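Long-range contacts in serine protease p27 (Human astrovirus 1, PDB 2W5E), which cleaves the viral nonstructural polyprotein into functional products as a chymotrypsin-like serine endopeptidase, the protease part of a larger precursor: residues Lys64-Ile69 / Val153-Thr158; Ala96-Asp101 / Asp124-Ala129. All blocks are in the same frame, centred on the assembly; numbering follows the deposited sequence.

Contact 1 (Lys64-Ile69 / Val153-Thr158)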
loop_
_atom_site.group_PDB
_atom_site.type_symbol
_atom_site.label_atom_id
_atom_site.label_comp_id
_atom_site.label_asym_id
_atom_site.label_seq_id
_atom_site.Cartn_x
_atom_site.Cartn_y
_atom_site.Cartn_z
ATOM N N LYS A 64 5.490 -24.542 26.931
ATOM C CA LYS A 64 6.613 -23.937 26.210
ATOM C C LYS A 64 7.078 -22.659 26.901
ATOM O O LYS A 64 6.274 -21.946 27.504
ATOM C CB LYS A 64 6.229 -23.622 24.763
ATOM C CG LYS A 64 6.352 -24.794 23.812
ATOM C CD LYS A 64 6.050 -24.373 22.383
ATOM C CE LYS A 64 6.003 -25.578 21.464
ATOM N NZ LYS A 64 5.472 -25.227 20.123
ATOM N N ASP A 65 8.375 -22.377 26.803
ATOM C CA ASP A 65 8.975 -21.211 27.443
ATOM C C ASP A 65 8.634 -19.910 26.702
ATOM O O ASP A 65 9.515 -19.134 26.326
ATOM C CB ASP A 65 10.494 -21.400 27.579
ATOM C CG ASP A 65 10.870 -22.487 28.591
ATOM O OD1 ASP A 65 10.105 -22.721 29.551
ATOM O OD2 ASP A 65 11.941 -23.105 28.430
ATOM N N ILE A 66 7.337 -19.691 26.507
ATOM C CA ILE A 66 6.812 -18.521 25.814
ATOM C C ILE A 66 5.730 -17.887 26.694
ATOM O O ILE A 66 5.065 -18.579 27.464
ATOM C CB ILE A 66 6.257 -18.910 24.406
ATOM C CG1 ILE A 66 7.403 -19.327 23.472
ATOM C CG2 ILE A 66 5.472 -17.768 23.770
ATOM C CD1 ILE A 66 6.950 -20.087 22.228
ATOM N N ALA A 67 5.578 -16.570 26.588
ATOM C CA ALA A 67 4.560 -15.835 27.337
ATOM C C ALA A 67 3.658 -15.022 26.405
ATOM O O ALA A 67 4.129 -14.408 25.448
ATOM C CB ALA A 67 5.216 -14.929 28.372
ATOM N N PHE A 68 2.360 -15.027 26.698
ATOM C CA PHE A 68 1.392 -14.235 25.947
ATOM C C PHE A 68 0.824 -13.122 26.822
ATOM O O PHE A 68 0.265 -13.378 27.889
ATOM C CB PHE A 68 0.270 -15.123 25.390
ATOM C CG PHE A 68 0.740 -16.137 24.385
ATOM C CD1 PHE A 68 0.815 -15.815 23.029
ATOM C CD2 PHE A 68 1.109 -17.414 24.790
ATOM C CE1 PHE A 68 1.261 -16.752 22.094
ATOM C CE2 PHE A 68 1.554 -18.356 23.865
ATOM C CZ PHE A 68 1.626 -18.023 22.510
ATOM N N ILE A 69 0.980 -11.893 26.347
ATOM C CA ILE A 69 0.548 -10.695 27.049
ATOM C C ILE A 69 -0.583 -10.037 26.250
ATOM O O ILE A 69 -0.468 -9.870 25.040
ATOM C CB ILE A 69 1.737 -9.706 27.201
ATOM C CG1 ILE A 69 2.871 -10.347 28.015
ATOM C CG2 ILE A 69 1.283 -8.383 27.809
ATOM C CD1 ILE A 69 4.239 -9.753 27.760
ATOM N N VAL A 153 12.638 -21.431 20.671
ATOM C CA VAL A 153 11.587 -22.448 20.737
ATOM C C VAL A 153 10.553 -22.193 19.645
ATOM O O VAL A 153 9.986 -21.098 19.561
ATOM C CB VAL A 153 10.891 -22.501 22.127
ATOM C CG1 VAL A 153 9.795 -23.556 22.140
ATOM C CG2 VAL A 153 11.902 -22.803 23.226
ATOM N N ILE A 154 10.319 -23.210 18.818
ATOM C CA ILE A 154 9.317 -23.155 17.750
ATOM C C ILE A 154 7.910 -22.908 18.306
ATOM O O ILE A 154 7.514 -23.495 19.319
ATOM C CB ILE A 154 9.368 -24.427 16.842
ATOM C CG1 ILE A 154 10.503 -24.313 15.823
ATOM C CG2 ILE A 154 8.063 -24.640 16.079
ATOM C CD1 ILE A 154 11.739 -25.097 16.176
ATOM N N ILE A 155 7.176 -22.021 17.639
ATOM C CA ILE A 155 5.816 -21.670 18.029
ATOM C C ILE A 155 4.817 -22.130 16.963
ATOM O O ILE A 155 5.120 -22.116 15.767
ATOM C CB ILE A 155 5.688 -20.138 18.312
ATOM C CG1 ILE A 155 4.348 -19.804 18.988
ATOM C CG2 ILE A 155 5.921 -19.309 17.039
ATOM C CD1 ILE A 155 4.207 -18.345 19.441
ATOM N N ASP A 156 3.638 -22.559 17.405
ATOM C CA ASP A 156 2.537 -22.870 16.491
ATOM C C ASP A 156 1.200 -22.339 17.044
ATOM O O ASP A 156 1.132 -21.965 18.216
ATOM C CB ASP A 156 2.507 -24.371 16.132
ATOM C CG ASP A 156 2.139 -25.260 17.301
ATOM O OD1 ASP A 156 0.971 -25.220 17.731
ATOM O OD2 ASP A 156 3.009 -26.026 17.768
ATOM N N PRO A 157 0.148 -22.264 16.196
ATOM C CA PRO A 157 -1.130 -21.671 16.619
ATOM C C PRO A 157 -1.785 -22.290 17.864
ATOM O O PRO A 157 -2.580 -21.615 18.527
ATOM C CB PRO A 157 -2.026 -21.862 15.390
ATOM C CG PRO A 157 -1.081 -21.918 14.254
ATOM C CD PRO A 157 0.092 -22.686 14.783
ATOM N N THR A 158 -1.456 -23.543 18.182
ATOM C CA THR A 158 -2.050 -24.221 19.339
ATOM C C THR A 158 -1.421 -23.782 20.661
ATOM O O THR A 158 -1.942 -24.096 21.735
ATOM C CB THR A 158 -1.984 -25.768 19.227
ATOM O OG1 THR A 158 -0.645 -26.220 19.470
ATOM C CG2 THR A 158 -2.455 -26.248 17.852
#
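K64-F68 and V153-D156 run 66° apart, so the chains cross rather than pair as neighbouring strands. K64 carries the polar part of the contact. Its side chain is extended from CG to NZ and runs obliquely past V153, with K64 CD 3.8 Å from V153 CG1. The ammonium group ends at a backbone carbonyl: K64 NZ donates to I154 O at 2.8 Å. The donor is tilted 34° from the carbonyl plane. The main charged partner of the ammonium group is D159, just beyond the segment, which also accepts from D156 N. A second, longer salt bridge joins K64 NZ to D156 OD2 at 3.5 Å. Two carboxylates and a carbonyl meet one ammonium group, which would probably favour its charged form. D156 has its own brace: OD1 accepts from T158 N in an Asx turn and from T158 OG1 on its syn side.

The apolar part lies beside this. I66 CG1 stands anti to its carbonyl carbon (chi1 -68°), and this branch brings CD1 against I155. I66 CD1 lies 4.1 Å from I155 CB, and the two side chains cross at about a right angle. I155 reaches on with CD1, which meets F68 CZ obliquely at 4.0 Å. F160 also meets the F68 ring.

D65 follows K64 directly and is the aspartate of the charge relay. The contact thus joins strand 66-70 of the first barrel to the end of strand 149-154 of the second. This is the two-barrel interface of the chymotrypsin-like fold, with the triad in the cleft between the barrels.

Contact 2 (Ala96-Asp101 / Asp124-Ala129)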
loop_
_atom_site.group_PDB
_atom_site.type_symbol
_atom_site.label_atom_id
_atom_site.label_comp_id
_atom_site.label_asym_id
_atom_site.label_seq_id
_atom_site.Cartn_x
_atom_site.Cartn_y
_atom_site.Cartn_z
ATOM N N ALA A 96 15.406 -8.057 16.837
ATOM C CA ALA A 96 15.469 -7.868 18.283
ATOM C C ALA A 96 15.800 -6.432 18.660
ATOM O O ALA A 96 16.422 -5.700 17.881
ATOM C CB ALA A 96 16.503 -8.815 18.888
ATOM N N TYR A 97 15.365 -6.030 19.853
ATOM C CA TYR A 97 15.874 -4.820 20.476
ATOM C C TYR A 97 17.010 -5.204 21.414
ATOM O O TYR A 97 16.822 -5.970 22.355
ATOM C CB TYR A 97 14.782 -4.051 21.226
ATOM C CG TYR A 97 14.006 -3.087 20.358
ATOM C CD1 TYR A 97 14.605 -1.936 19.852
ATOM C CD2 TYR A 97 12.670 -3.326 20.047
ATOM C CE1 TYR A 97 13.897 -1.049 19.053
ATOM C CE2 TYR A 97 11.949 -2.444 19.252
ATOM C CZ TYR A 97 12.568 -1.313 18.755
ATOM O OH TYR A 97 11.850 -0.437 17.978
ATOM N N VAL A 98 18.197 -4.693 21.114
ATOM C CA VAL A 98 19.384 -4.971 21.904
ATOM C C VAL A 98 19.809 -3.645 22.503
ATOM O O VAL A 98 20.266 -2.757 21.788
ATOM C CB VAL A 98 20.514 -5.575 21.040
ATOM C CG1 VAL A 98 21.760 -5.824 21.881
ATOM C CG2 VAL A 98 20.051 -6.871 20.369
ATOM N N ASN A 99 19.632 -3.515 23.817
ATOM C CA ASN A 99 19.764 -2.228 24.491
ATOM C C ASN A 99 18.860 -1.196 23.799
ATOM O O ASN A 99 17.672 -1.455 23.636
ATOM C CB ASN A 99 21.239 -1.812 24.588
ATOM C CG ASN A 99 22.062 -2.787 25.431
ATOM O OD1 ASN A 99 21.581 -3.307 26.441
ATOM N ND2 ASN A 99 23.299 -3.048 25.010
ATOM N N GLU A 100 19.390 -0.061 23.361
ATOM C CA GLU A 100 18.524 0.936 22.715
ATOM C C GLU A 100 18.301 0.726 21.207
ATOM O O GLU A 100 17.530 1.464 20.589
ATOM C CB GLU A 100 18.993 2.371 22.991
ATOM C CG GLU A 100 20.461 2.543 23.273
ATOM C CD GLU A 100 20.814 2.368 24.749
ATOM O OE1 GLU A 100 21.361 1.305 25.102
ATOM O OE2 GLU A 100 20.550 3.288 25.556
ATOM N N ASP A 101 18.949 -0.287 20.637
ATOM C CA ASP A 101 19.036 -0.427 19.180
ATOM C C ASP A 101 18.242 -1.592 18.612
ATOM O O ASP A 101 18.181 -2.669 19.205
ATOM C CB ASP A 101 20.496 -0.599 18.748
ATOM C CG ASP A 101 21.377 0.544 19.198
ATOM O OD1 ASP A 101 20.999 1.712 18.991
ATOM O OD2 ASP A 101 22.460 0.269 19.754
ATOM N N ASP A 124 24.671 -10.328 23.206
ATOM C CA ASP A 124 23.789 -9.555 24.091
ATOM C C ASP A 124 22.338 -10.045 24.138
ATOM O O ASP A 124 21.972 -11.023 23.485
ATOM C CB ASP A 124 23.818 -8.072 23.702
ATOM C CG ASP A 124 25.155 -7.412 23.986
ATOM O OD1 ASP A 124 25.604 -7.450 25.155
ATOM O OD2 ASP A 124 25.748 -6.836 23.043
ATOM N N GLY A 125 21.519 -9.336 24.915
ATOM C CA GLY A 125 20.136 -9.712 25.182
ATOM C C GLY A 125 19.182 -9.674 24.000
ATOM O O GLY A 125 18.709 -8.607 23.599
ATOM N N MET A 126 18.888 -10.854 23.464
ATOM C CA MET A 126 17.904 -11.001 22.393
ATOM C C MET A 126 16.653 -11.755 22.841
ATOM O O MET A 126 15.799 -12.079 22.011
ATOM C CB MET A 126 18.529 -11.717 21.198
ATOM C CG MET A 126 19.493 -10.880 20.399
ATOM S SD MET A 126 20.233 -11.861 19.086
ATOM C CE MET A 126 20.682 -10.546 17.959
ATOM N N SER A 127 16.545 -12.036 24.142
ATOM C CA SER A 127 15.430 -12.827 24.676
ATOM C C SER A 127 14.075 -12.278 24.232
ATOM O O SER A 127 13.826 -11.075 24.329
ATOM C CB SER A 127 15.483 -12.894 26.206
ATOM O OG SER A 127 16.717 -13.429 26.671
ATOM N N GLY A 128 13.219 -13.172 23.737
ATOM C CA GLY A 128 11.871 -12.819 23.290
ATOM C C GLY A 128 11.748 -12.487 21.805
ATOM O O GLY A 128 10.642 -12.477 21.262
ATOM N N ALA A 129 12.878 -12.227 21.152
ATOM C CA ALA A 129 12.906 -11.833 19.736
ATOM C C ALA A 129 12.206 -12.842 18.821
ATOM O O ALA A 129 12.421 -14.050 18.943
ATOM C CB ALA A 129 14.329 -11.628 19.275
#
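V98 and A96 lose the most surface here, and M126 and D124 follow on the other side. V98 divides its two methyl groups between neighbours. V98 CG1 lies anti to the backbone N (chi1 179°) and sits 3.6 Å from D124 CB. V98 CG2, the other methyl, lies 4.0 Å from M126 CG. It also approaches the carbonyl oxygen of G125. V98 and D124 cross at about a right angle.

A96, two residues earlier on the strand, packs its CB against A129 CB at 3.6 Å. The same A96 methyl group lies 3.9 Å from M126 CG. The CG of M126 is thus shared by A96 and V98. The M126 chain is extended beyond CG, and the side chain also touches V120 and H142. The segments are held mainly by apolar packing. Y97 turns away from the loop, and its ring meets H2 of a neighbouring subunit edge-to-face.

Each segment contains a beta turn. V98 to D101 form a type II' turn, and M126 to A129 a type II turn closed by A129 N to M126 O at 3.0 Å. The second turn contains S127, the nucleophile of the charge relay, whose OG is hydrogen-bonded to H37 NE2. Through A96 and V98, strand 91-98 packs against the G-x-S-G loop, here G125-M126-S127-G128, the nucleophile loop of chymotrypsin-like proteases.

From the N terminus, the chain first builds the barrel that ends with strand 66-70. Contact 1 opens there, at K64-I69. The chain then enters the second barrel with strand 91-98, where contact 2 opens at A96-D101. Contact 2 closes at D124-A129, after strands 101-112 and 115-119. Contact 1 closes later, at V153-T158, so the loop of contact 2 lies wholly within that of contact 1. The two do not touch: their centres are about 18 Å apart, on opposite sides of the chain's centre. Contact 1 ties the barrels together near D65. Contact 2 works within the second barrel, joining its first strand to the loop of S127.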